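PDB 4EWF: beta-lactamase from Sphaerobacter thermophilus, which probably hydrolyses beta-lactams to substituted beta-amino acids, as a member of the class A beta-lactamase family. Local coordinates for residues A[55-60]-A[165-170]; A[61-66]-A[182-187]; A[108-113]-A[214-219]; A[171-174]-A[178-181]; A[187-192]-A[227-232]. One frame throughout, in Å; residues are numbered along the deposited sequence.

In the fold
From the N terminus, helix 55-67 comes first and serves two contacts. Interaction 1 joins its start to helix 164-175, and interaction 2 joins its later part to helix 182-192; their segments alternate along the chain, so the two loops cross. Interaction 3 runs from the end of helix 102-111 to strand 212-220 and crosses both of them. Interaction 4 closes the short turn between helices 164-175 and 182-192, nested inside the loops of interactions 2 and 3. Interaction 5 carries helix 182-192 on to strand 223-232, beside strand 212-220 in the five-stranded antiparallel sheet; it crosses interaction 3 and follows interactions 1, 2 and 4. Together they tie packed helices to that sheet.

Interaction 1: A[55-60]-A[165-170]; sequences KIPLMI and DDYALA
Lys55 NZ, bonded to Ser113 OG and to Asn115 OD1, with a weak bond to Ser52 OG, sits at the start of the helix whose next two residues, Ile56 and Pro57, pack on Tyr167 and Ala170. Lys55 fits the lysine of the SxxK motif of serine beta-lactamases, and the contact begins with the next residue along, where helix 55-67 meets helix 164-175. The two short helical segments run at 35° to each other with their axes 11.0 Å apart, a span bridged by side chains. Tyr167 does most of the bridging. Its side chain and that of Pro57 cross at about a right angle, Pro57 CD coming obliquely to 3.9 Å from Tyr167 CE1. An extended chi2 of 170° carries Ile56 CD1 to the edge of the same ring, near the ring plane and 4.4 Å from Tyr167 CD1. The other branch of Ile56 serves the second partner, CG2 standing 4.4 Å from Ala170 CB. Next to the tyrosine, Asp166 OD2 is taken by Ser142 OG and Asp141 N, which ties this helix to the loop also touching the Tyr167 ring. The tyrosine hydroxyl reaches furthest across, Tyr167 OH lying 3.7 Å from Pro57 CG.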
# COMPACT_ATOMS: atom_id res chain seq x y z
N LYS A 55 -2.72 -5.77 0.27
CA LYS A 55 -4.04 -5.54 0.83
C LYS A 55 -4.81 -4.46 0.06
O LYS A 55 -6.02 -4.32 0.22
CB LYS A 55 -3.93 -5.23 2.33
CG LYS A 55 -3.33 -6.42 3.07
CD LYS A 55 -3.05 -6.14 4.55
CE LYS A 55 -2.36 -7.36 5.17
NZ LYS A 55 -2.16 -7.19 6.64
N ILE A 56 -4.11 -3.72 -0.81
CA ILE A 56 -4.78 -2.72 -1.63
C ILE A 56 -5.69 -3.38 -2.67
O ILE A 56 -6.89 -3.15 -2.67
CB ILE A 56 -3.78 -1.76 -2.31
CG1 ILE A 56 -3.17 -0.81 -1.27
CG2 ILE A 56 -4.47 -0.96 -3.44
CD1 ILE A 56 -1.99 0.02 -1.82
N PRO A 57 -5.12 -4.20 -3.56
CA PRO A 57 -6.02 -4.85 -4.51
C PRO A 57 -7.05 -5.75 -3.83
O PRO A 57 -8.12 -5.94 -4.39
CB PRO A 57 -5.07 -5.67 -5.40
CG PRO A 57 -3.81 -5.79 -4.63
CD PRO A 57 -3.71 -4.53 -3.81
N LEU A 58 -6.75 -6.30 -2.66
CA LEU A 58 -7.74 -7.08 -1.91
C LEU A 58 -8.94 -6.20 -1.55
O LEU A 58 -10.11 -6.58 -1.74
CB LEU A 58 -7.12 -7.69 -0.64
CG LEU A 58 -8.09 -8.32 0.38
CD1 LEU A 58 -8.89 -9.48 -0.22
CD2 LEU A 58 -7.35 -8.76 1.63
N MSE A 59 -8.66 -5.01 -1.02
CA MSE A 59 -9.72 -4.06 -0.71
C MSE A 59 -10.55 -3.74 -1.96
O MSE A 59 -11.77 -3.67 -1.90
CB MSE A 59 -9.13 -2.77 -0.15
CG MSE A 59 -10.17 -1.67 0.11
SE MSE A 59 -9.33 -0.07 0.86
CE MSE A 59 -8.07 0.36 -0.51
N ILE A 60 -9.88 -3.56 -3.09
CA ILE A 60 -10.59 -3.25 -4.31
C ILE A 60 -11.54 -4.39 -4.66
O ILE A 60 -12.68 -4.16 -5.07
CB ILE A 60 -9.61 -2.94 -5.48
CG1 ILE A 60 -8.81 -1.68 -5.16
CG2 ILE A 60 -10.39 -2.76 -6.78
CD1 ILE A 60 -7.59 -1.41 -6.10
N ASP A 165 6.01 -0.12 -10.36
CA ASP A 165 5.16 0.27 -11.50
C ASP A 165 3.71 -0.19 -11.31
O ASP A 165 2.77 0.59 -11.54
CB ASP A 165 5.66 -0.35 -12.82
CG ASP A 165 6.86 0.39 -13.40
OD1 ASP A 165 7.22 1.48 -12.91
OD2 ASP A 165 7.44 -0.14 -14.37
N ASP A 166 3.53 -1.46 -10.96
CA ASP A 166 2.19 -2.01 -10.79
C ASP A 166 1.42 -1.31 -9.68
O ASP A 166 0.23 -1.03 -9.82
CB ASP A 166 2.26 -3.51 -10.48
CG ASP A 166 2.53 -4.36 -11.73
OD1 ASP A 166 2.74 -3.77 -12.83
OD2 ASP A 166 2.56 -5.61 -11.61
N TYR A 167 2.08 -1.05 -8.56
CA TYR A 167 1.38 -0.44 -7.42
C TYR A 167 1.08 1.04 -7.63
O TYR A 167 0.12 1.56 -7.08
CB TYR A 167 2.09 -0.77 -6.09
CG TYR A 167 1.56 -2.11 -5.62
CD1 TYR A 167 0.55 -2.18 -4.68
CD2 TYR A 167 2.00 -3.30 -6.20
CE1 TYR A 167 0.01 -3.38 -4.28
CE2 TYR A 167 1.46 -4.53 -5.81
CZ TYR A 167 0.46 -4.56 -4.84
OH TYR A 167 -0.10 -5.74 -4.42
N ALA A 168 1.87 1.70 -8.48
CA ALA A 168 1.53 3.06 -8.87
C ALA A 168 0.25 3.04 -9.72
O ALA A 168 -0.64 3.87 -9.54
CB ALA A 168 2.70 3.73 -9.60
N LEU A 169 0.13 2.06 -10.63
CA LEU A 169 -1.11 1.95 -11.41
C LEU A 169 -2.31 1.78 -10.49
O LEU A 169 -3.38 2.33 -10.73
CB LEU A 169 -1.07 0.77 -12.39
CG LEU A 169 -0.02 0.82 -13.49
CD1 LEU A 169 0.01 -0.51 -14.25
CD2 LEU A 169 -0.28 2.01 -14.43
N ALA A 170 -2.13 1.00 -9.43
CA ALA A 170 -3.23 0.72 -8.51
C ALA A 170 -3.72 2.00 -7.86
O ALA A 170 -4.93 2.25 -7.79
CB ALA A 170 -2.80 -0.30 -7.44

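Interaction 2: A[61-66]-A[182-187]; sequences AVYRAV and QESCTA
Tyr63 and Ser184 bring two helices of the helical part of this serine beta-lactamase fold close together, their CA atoms only 6.1 Å apart. Helix 55-67 supplies the large side chain, and helix 182-192 meets it with two small ones a turn apart, Ser184 and Ala187. The tight part is at the base of the tyrosine. Its CB lies 3.8 Å from Ser184 CB, and both side chains leave their backbones the same way, each first atom anti to its own carbonyl carbon (chi1 -76° for Tyr63, -68° for Ser184). With the ring turned along helix 182-192, Ser184 OG stands at its edge, near the ring plane, while Ala187 CB approaches obliquely and comes to 3.9 Å from Tyr63 CE1. The far side of the ring region is no less filled: Met188, Met191 and Val106 all touch Tyr63, so the aromatic group is buried among three helices. The serine hydroxyl is satisfied too, through a hydrogen bond to Asp67 OD1.

Round the other side of helix 182-192 the packing gives way to solvent. Ala187 is already partly exposed, and Gln182 and Thr186 are exposed. On that outer face the helix looks after its own polar groups. Gln182 O takes two bonds from one residue: the backbone N-H of Thr186 at 2.9 Å from N to O, and the hydroxyl Thr186 OG1 at 3.0 Å from the same O, the two donors lying on opposite faces of the carbonyl plane.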
# COMPACT_ATOMS: atom_id res chain seq x y z
N ALA A 61 -11.08 -5.63 -4.49
CA ALA A 61 -11.94 -6.78 -4.80
C ALA A 61 -13.18 -6.75 -3.92
O ALA A 61 -14.29 -7.04 -4.38
CB ALA A 61 -11.19 -8.09 -4.62
N VAL A 62 -12.99 -6.39 -2.65
CA VAL A 62 -14.12 -6.28 -1.73
C VAL A 62 -15.14 -5.24 -2.18
O VAL A 62 -16.34 -5.53 -2.29
CB VAL A 62 -13.63 -5.97 -0.30
CG1 VAL A 62 -14.81 -5.66 0.60
CG2 VAL A 62 -12.81 -7.13 0.25
N TYR A 63 -14.69 -4.02 -2.47
CA TYR A 63 -15.63 -2.98 -2.89
C TYR A 63 -16.32 -3.29 -4.22
O TYR A 63 -17.47 -2.89 -4.43
CB TYR A 63 -14.99 -1.58 -2.89
CG TYR A 63 -14.85 -1.02 -1.49
CD1 TYR A 63 -15.80 -0.14 -0.98
CD2 TYR A 63 -13.80 -1.40 -0.67
CE1 TYR A 63 -15.69 0.37 0.31
CE2 TYR A 63 -13.68 -0.90 0.62
CZ TYR A 63 -14.63 -0.01 1.10
OH TYR A 63 -14.52 0.48 2.39
N ARG A 64 -15.63 -3.99 -5.12
CA ARG A 64 -16.26 -4.40 -6.38
C ARG A 64 -17.39 -5.39 -6.11
O ARG A 64 -18.42 -5.37 -6.78
CB ARG A 64 -15.24 -5.04 -7.33
CG ARG A 64 -14.24 -4.07 -7.91
CD ARG A 64 -13.58 -4.65 -9.14
NE ARG A 64 -12.59 -3.74 -9.68
CZ ARG A 64 -11.73 -4.05 -10.65
NH1 ARG A 64 -11.74 -5.27 -11.17
NH2 ARG A 64 -10.86 -3.15 -11.08
N ALA A 65 -17.19 -6.25 -5.11
CA ALA A 65 -18.24 -7.17 -4.68
C ALA A 65 -19.44 -6.39 -4.13
O ALA A 65 -20.60 -6.74 -4.39
CB ALA A 65 -17.70 -8.13 -3.61
N VAL A 66 -19.15 -5.35 -3.36
CA VAL A 66 -20.20 -4.47 -2.84
C VAL A 66 -20.91 -3.76 -4.00
O VAL A 66 -22.13 -3.67 -4.00
CB VAL A 66 -19.65 -3.43 -1.84
CG1 VAL A 66 -20.75 -2.47 -1.40
CG2 VAL A 66 -19.05 -4.13 -0.63
N GLN A 182 -17.19 5.09 -8.54
CA GLN A 182 -16.60 6.31 -7.97
C GLN A 182 -16.86 6.41 -6.47
O GLN A 182 -16.00 6.86 -5.71
CB GLN A 182 -17.12 7.57 -8.69
CG GLN A 182 -16.61 8.87 -8.10
CD GLN A 182 -15.09 8.95 -8.13
OE1 GLN A 182 -14.49 9.18 -9.18
NE2 GLN A 182 -14.46 8.75 -6.97
N GLU A 183 -18.05 6.00 -6.04
CA GLU A 183 -18.37 5.98 -4.61
C GLU A 183 -17.39 5.08 -3.87
O GLU A 183 -16.87 5.44 -2.81
CB GLU A 183 -19.80 5.48 -4.36
CG GLU A 183 -20.14 5.33 -2.88
CD GLU A 183 -21.49 4.67 -2.64
OE1 GLU A 183 -21.58 3.84 -1.70
OE2 GLU A 183 -22.45 4.98 -3.37
N SER A 184 -17.12 3.91 -4.43
CA SER A 184 -16.19 2.99 -3.79
C SER A 184 -14.76 3.52 -3.81
O SER A 184 -14.04 3.44 -2.81
CB SER A 184 -16.31 1.61 -4.43
OG SER A 184 -17.57 1.03 -4.11
N CYS A 185 -14.33 4.10 -4.93
CA CYS A 185 -13.00 4.71 -4.95
C CYS A 185 -12.86 5.80 -3.89
O CYS A 185 -11.84 5.89 -3.21
CB CYS A 185 -12.66 5.25 -6.34
SG CYS A 185 -12.45 3.94 -7.57
N THR A 186 -13.89 6.62 -3.74
CA THR A 186 -13.86 7.64 -2.70
C THR A 186 -13.77 7.01 -1.31
O THR A 186 -12.98 7.46 -0.48
CB THR A 186 -15.08 8.55 -2.80
OG1 THR A 186 -15.07 9.18 -4.08
CG2 THR A 186 -15.05 9.60 -1.70
N ALA A 187 -14.55 5.97 -1.05
CA ALA A 187 -14.48 5.28 0.24
C ALA A 187 -13.12 4.60 0.48
O ALA A 187 -12.64 4.51 1.61
CB ALA A 187 -15.61 4.26 0.39

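Interaction 3: A[108-113]-A[214-219]; sequences LTISIS and GSKTGS. With SO4 (sulfate ion), chain E.
Lys216 lies across the end of helix 102-111 and delivers its amine to Ser113: NZ gives a hydrogen bond to Ser113 OG at 2.9 Å. The chain gets there by bending twice. It leaves with CG anti to the backbone N (chi1 -179°) and then folds at chi2 and again at chi4. In between it runs alongside the helix terminus, with Lys216 CE 3.6 Å from Thr109 O and Lys216 CD 4.2 Å from Ile110 CD1. The curl also brings NZ back over its own strand, to Thr217 O at 2.8 Å and 31° out of the carbonyl plane. Water 1 accepts a third bond from NZ while donating to Ile110 O and, more distantly, to Thr217 OG1. Besides Lys55, the Ser52 hydroxyl is a further partner of Ser113 OG. Beyond the amine sits a sulfate, probably from the crystallisation liquor, with its O2 3.0 Å from Lys216 NZ. Thr217 OG1 donates to that O2 at 2.7 Å, and Ser52 OG also binds the ion. Lys216, Thr217 and Gly218 read as the KTG motif, set against the Ser113 hydroxyl and SxxK residues, consistent with the active site of serine beta-lactamases.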
# COMPACT_ATOMS: atom_id res chain seq x y z
N LEU A 108 -9.62 -2.61 9.70
CA LEU A 108 -8.50 -3.25 10.39
C LEU A 108 -7.40 -3.71 9.43
O LEU A 108 -6.20 -3.57 9.70
CB LEU A 108 -8.99 -4.43 11.25
CG LEU A 108 -9.93 -4.03 12.38
CD1 LEU A 108 -10.53 -5.27 13.01
CD2 LEU A 108 -9.21 -3.19 13.43
N THR A 109 -7.82 -4.23 8.28
CA THR A 109 -6.88 -4.65 7.24
C THR A 109 -5.96 -3.49 6.78
O THR A 109 -4.74 -3.64 6.69
CB THR A 109 -7.65 -5.25 6.03
OG1 THR A 109 -8.22 -6.51 6.41
CG2 THR A 109 -6.71 -5.47 4.84
N ILE A 110 -6.56 -2.33 6.53
CA ILE A 110 -5.84 -1.18 5.98
C ILE A 110 -5.11 -0.34 7.05
O ILE A 110 -3.94 -0.01 6.87
CB ILE A 110 -6.81 -0.27 5.17
CG1 ILE A 110 -7.40 -1.05 3.99
CG2 ILE A 110 -6.11 0.98 4.68
CD1 ILE A 110 -6.33 -1.63 3.03
N SER A 111 -5.80 -0.00 8.13
CA SER A 111 -5.26 0.93 9.12
C SER A 111 -4.04 0.39 9.87
O SER A 111 -3.06 1.12 10.08
CB SER A 111 -6.34 1.34 10.13
OG SER A 111 -6.75 0.24 10.91
N ILE A 112 -4.12 -0.87 10.29
CA ILE A 112 -3.05 -1.46 11.08
C ILE A 112 -2.55 -2.78 10.51
O ILE A 112 -1.79 -3.50 11.17
CB ILE A 112 -3.49 -1.68 12.56
CG1 ILE A 112 -4.57 -2.77 12.64
CG2 ILE A 112 -4.01 -0.40 13.17
CD1 ILE A 112 -4.70 -3.36 14.05
N SER A 113 -2.99 -3.12 9.31
CA SER A 113 -2.50 -4.33 8.64
C SER A 113 -2.86 -5.63 9.38
O SER A 113 -2.04 -6.55 9.54
CB SER A 113 -0.99 -4.25 8.40
OG SER A 113 -0.65 -4.92 7.20
N GLY A 214 -2.66 9.19 2.19
CA GLY A 214 -3.07 7.86 2.61
C GLY A 214 -2.06 6.89 2.03
O GLY A 214 -1.41 7.20 1.03
N SER A 215 -1.94 5.73 2.64
CA SER A 215 -1.02 4.74 2.11
C SER A 215 -1.30 3.37 2.72
O SER A 215 -2.02 3.26 3.72
CB SER A 215 0.43 5.15 2.41
OG SER A 215 0.83 4.71 3.70
N LYS A 216 -0.76 2.34 2.09
CA LYS A 216 -0.69 1.02 2.70
C LYS A 216 0.78 0.66 2.80
O LYS A 216 1.48 0.57 1.78
CB LYS A 216 -1.42 -0.05 1.88
CG LYS A 216 -1.36 -1.44 2.56
CD LYS A 216 -2.20 -1.42 3.85
CE LYS A 216 -1.94 -2.65 4.74
NZ LYS A 216 -0.66 -2.56 5.51
N THR A 217 1.22 0.47 4.03
CA THR A 217 2.58 0.03 4.30
C THR A 217 2.70 -1.47 4.13
O THR A 217 1.69 -2.19 4.07
CB THR A 217 2.92 0.31 5.77
OG1 THR A 217 1.87 -0.24 6.59
CG2 THR A 217 3.04 1.81 6.03
N GLY A 218 3.94 -1.94 4.07
CA GLY A 218 4.24 -3.35 4.08
C GLY A 218 5.58 -3.60 4.74
O GLY A 218 6.57 -2.91 4.45
N SER A 219 5.64 -4.60 5.62
CA SER A 219 6.86 -4.89 6.36
C SER A 219 6.99 -6.39 6.59
O SER A 219 6.02 -7.04 6.96
CB SER A 219 6.83 -4.21 7.73
OG SER A 219 6.39 -2.86 7.63
S SO4 E . 2.82 -3.42 7.98
O1 SO4 E . 3.07 -4.65 7.21
O2 SO4 E . 1.63 -2.77 7.43
O3 SO4 E . 2.60 -3.75 9.40
O4 SO4 E . 3.97 -2.51 7.89
O HOH W 1 -1.25 -0.68 7.48
O HOH W 2 0.28 0.36 9.56

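Interaction 4: A[171-174]-A[178-181]; sequences VQAL and RAAS
Ala173 O receives two backbone N-H groups from the turn that follows its helix. Arg178 N is the straighter donor, 2.9 Å from Ala173 O, at an N-H...O angle of 150° and only slightly tilted from the carbonyl plane. Ala179 N, 3.2 Å from the same oxygen, comes from above, 68° out of that plane, so the two donors use quite different approaches. As the chain leaves the helix, the N-H of the fifth residue on thus returns to this carbonyl. Side chains pack round these bonds. Ala179 CB fills the angle between Ala173 CB at 3.8 Å and Leu174 CD2, 3.7 Å from it. Arg178 turns back over the helix through the bend at chi3 (-62°), laying one guanidinium face over Ala173 CA, which is 3.7 Å from Arg178 NH2. NH2 also makes a salt bridge to Glu176 OE2, which would help fix the guanidinium there. Further along the turn, Ser181 caps the next helix, its OG bonded to Ser184 N, and Ala179 O accepts from Arg64 NE. The turn joins helices 164-175 and 182-192 against helix 55-67, with Leu174 facing helix 182-192 and Val171 facing strands 223-232 and 235-244.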
# COMPACT_ATOMS: atom_id res chain seq x y z
N VAL A 171 -2.79 2.80 -7.35
CA VAL A 171 -3.17 4.06 -6.72
C VAL A 171 -3.79 5.01 -7.74
O VAL A 171 -4.76 5.70 -7.44
CB VAL A 171 -1.95 4.75 -6.04
CG1 VAL A 171 -2.34 6.12 -5.47
CG2 VAL A 171 -1.36 3.86 -4.95
N GLN A 172 -3.24 5.05 -8.95
CA GLN A 172 -3.82 5.93 -9.97
C GLN A 172 -5.25 5.54 -10.28
O GLN A 172 -6.11 6.41 -10.49
CB GLN A 172 -2.98 5.95 -11.26
CG GLN A 172 -1.65 6.67 -11.12
CD GLN A 172 -0.84 6.59 -12.40
OE1 GLN A 172 -0.47 5.50 -12.85
NE2 GLN A 172 -0.57 7.74 -13.00
N ALA A 173 -5.52 4.24 -10.31
CA ALA A 173 -6.87 3.78 -10.61
C ALA A 173 -7.84 4.28 -9.53
O ALA A 173 -8.95 4.70 -9.85
CB ALA A 173 -6.91 2.25 -10.72
N LEU A 174 -7.43 4.25 -8.27
CA LEU A 174 -8.29 4.75 -7.20
C LEU A 174 -8.54 6.24 -7.37
O LEU A 174 -9.67 6.70 -7.28
CB LEU A 174 -7.69 4.47 -5.82
CG LEU A 174 -7.66 3.00 -5.37
CD1 LEU A 174 -6.81 2.83 -4.11
CD2 LEU A 174 -9.07 2.48 -5.12
N ARG A 178 -11.37 4.69 -11.48
CA ARG A 178 -11.35 3.57 -12.40
C ARG A 178 -11.29 2.20 -11.72
O ARG A 178 -11.62 1.19 -12.34
CB ARG A 178 -10.17 3.69 -13.38
CG ARG A 178 -10.42 4.59 -14.57
CD ARG A 178 -9.29 4.48 -15.59
NE ARG A 178 -8.00 4.90 -15.02
CZ ARG A 178 -7.05 4.06 -14.59
NH1 ARG A 178 -7.23 2.75 -14.68
NH2 ARG A 178 -5.93 4.55 -14.09
N ALA A 179 -10.88 2.18 -10.45
CA ALA A 179 -10.64 0.91 -9.75
C ALA A 179 -11.93 0.18 -9.42
O ALA A 179 -11.95 -1.05 -9.34
CB ALA A 179 -9.80 1.13 -8.48
N ALA A 180 -13.00 0.94 -9.22
CA ALA A 180 -14.33 0.42 -8.90
C ALA A 180 -15.30 1.56 -9.19
O ALA A 180 -14.94 2.48 -9.93
CB ALA A 180 -14.40 -0.01 -7.42
N SER A 181 -16.51 1.53 -8.65
CA SER A 181 -17.41 2.67 -8.82
C SER A 181 -16.78 3.89 -8.15
O SER A 181 -15.90 3.74 -7.30
CB SER A 181 -18.79 2.39 -8.24
OG SER A 181 -18.78 2.52 -6.83

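Interaction 5: A[187-192]-A[227-232]; sequences AMLAML and VGFITT
Helix 182-192 packs on the five-stranded antiparallel sheet of this alpha/beta fold through Phe229 of strand 223-232, which meets Leu189 and Leu192 one turn apart. The ring points its CE2 side into the helix. Leu189 CD2 makes the nearest approach, 3.6 Å from Phe229 CE2 and 4.0 Å from Phe229 CD2, coming at the ring obliquely. Leu192 offers its CB instead of a methyl: it lies at the ring edge, near the plane, 4.1 Å from Phe229 CE2. The CB of Phe229 points toward the helix, and a chi1 of 67°, with CG between the backbone N and the carbonyl carbon, sets where the ring goes from there. Beneath it the strand pairs with strand 212-220, Phe229 N binding Gly214 O, while Leu192 in turn has a backbone bond to Ser215 of that strand. Helix 164-175 closes in from another direction, Leu174 touching both leucines and Val171 touching Phe229. Between side chains the contact is carbon against carbon, so its hold is nondirectional: shape and dispersion seat the ring on the helix, while directional bonding is left to the backbones, through the sheet pairing and the Leu192 to Ser215 link.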
# COMPACT_ATOMS: atom_id res chain seq x y z
N ALA A 187 -14.55 5.97 -1.05
CA ALA A 187 -14.48 5.28 0.24
C ALA A 187 -13.12 4.60 0.48
O ALA A 187 -12.64 4.51 1.61
CB ALA A 187 -15.61 4.26 0.39
N MSE A 188 -12.51 4.09 -0.59
CA MSE A 188 -11.24 3.39 -0.43
C MSE A 188 -10.10 4.36 -0.14
O MSE A 188 -9.21 4.05 0.66
CB MSE A 188 -10.93 2.50 -1.63
CG MSE A 188 -11.74 1.23 -1.64
SE MSE A 188 -11.25 0.05 -3.10
CE MSE A 188 -12.21 0.91 -4.53
N LEU A 189 -10.15 5.52 -0.77
CA LEU A 189 -9.14 6.55 -0.53
C LEU A 189 -9.24 7.06 0.91
O LEU A 189 -8.23 7.32 1.56
CB LEU A 189 -9.32 7.71 -1.52
CG LEU A 189 -8.90 7.40 -2.96
CD1 LEU A 189 -9.40 8.48 -3.91
CD2 LEU A 189 -7.39 7.23 -3.06
N ALA A 190 -10.47 7.20 1.40
CA ALA A 190 -10.68 7.51 2.80
C ALA A 190 -10.13 6.42 3.74
O ALA A 190 -9.65 6.73 4.84
CB ALA A 190 -12.17 7.81 3.08
N MSE A 191 -10.20 5.15 3.34
CA MSE A 191 -9.60 4.08 4.15
C MSE A 191 -8.08 4.26 4.22
O MSE A 191 -7.49 4.17 5.30
CB MSE A 191 -9.91 2.69 3.59
CG MSE A 191 -11.29 2.17 3.89
SE MSE A 191 -11.55 1.86 5.82
CE MSE A 191 -13.45 1.36 5.75
N LEU A 192 -7.45 4.47 3.07
CA LEU A 192 -6.00 4.67 3.03
C LEU A 192 -5.57 5.85 3.90
O LEU A 192 -4.49 5.83 4.49
CB LEU A 192 -5.50 4.85 1.59
CG LEU A 192 -5.62 3.57 0.76
CD1 LEU A 192 -5.39 3.86 -0.71
CD2 LEU A 192 -4.63 2.50 1.27
N VAL A 227 2.97 2.33 -0.12
CA VAL A 227 2.35 2.66 -1.39
C VAL A 227 1.18 3.58 -1.13
O VAL A 227 0.29 3.25 -0.36
CB VAL A 227 1.80 1.38 -2.09
CG1 VAL A 227 0.92 1.77 -3.30
CG2 VAL A 227 2.94 0.45 -2.49
N GLY A 228 1.18 4.77 -1.74
CA GLY A 228 0.08 5.67 -1.47
C GLY A 228 0.08 6.97 -2.26
O GLY A 228 0.64 7.05 -3.35
N PHE A 229 -0.57 7.99 -1.70
CA PHE A 229 -0.71 9.24 -2.40
C PHE A 229 -0.62 10.40 -1.42
O PHE A 229 -0.90 10.26 -0.23
CB PHE A 229 -2.07 9.30 -3.10
CG PHE A 229 -3.22 9.35 -2.15
CD1 PHE A 229 -3.78 10.57 -1.78
CD2 PHE A 229 -3.74 8.18 -1.60
CE1 PHE A 229 -4.84 10.62 -0.89
CE2 PHE A 229 -4.81 8.23 -0.71
CZ PHE A 229 -5.35 9.45 -0.34
N ILE A 230 -0.23 11.55 -1.95
CA ILE A 230 -0.29 12.79 -1.19
C ILE A 230 -0.99 13.85 -2.04
O ILE A 230 -0.61 14.10 -3.18
CB ILE A 230 1.10 13.28 -0.78
CG1 ILE A 230 1.77 12.26 0.14
CG2 ILE A 230 1.01 14.62 -0.07
CD1 ILE A 230 3.24 12.47 0.27
N THR A 231 -2.03 14.46 -1.47
CA THR A 231 -2.81 15.45 -2.19
C THR A 231 -2.72 16.81 -1.51
O THR A 231 -2.93 16.92 -0.30
CB THR A 231 -4.30 15.03 -2.28
OG1 THR A 231 -4.43 13.90 -3.13
CG2 THR A 231 -5.15 16.16 -2.83
N THR A 232 -2.36 17.84 -2.28
CA THR A 232 -2.46 19.22 -1.81
C THR A 232 -3.33 20.00 -2.81
O THR A 232 -3.68 19.47 -3.87
CB THR A 232 -1.08 19.90 -1.71
OG1 THR A 232 -0.69 20.40 -3.00
CG2 THR A 232 -0.03 18.93 -1.21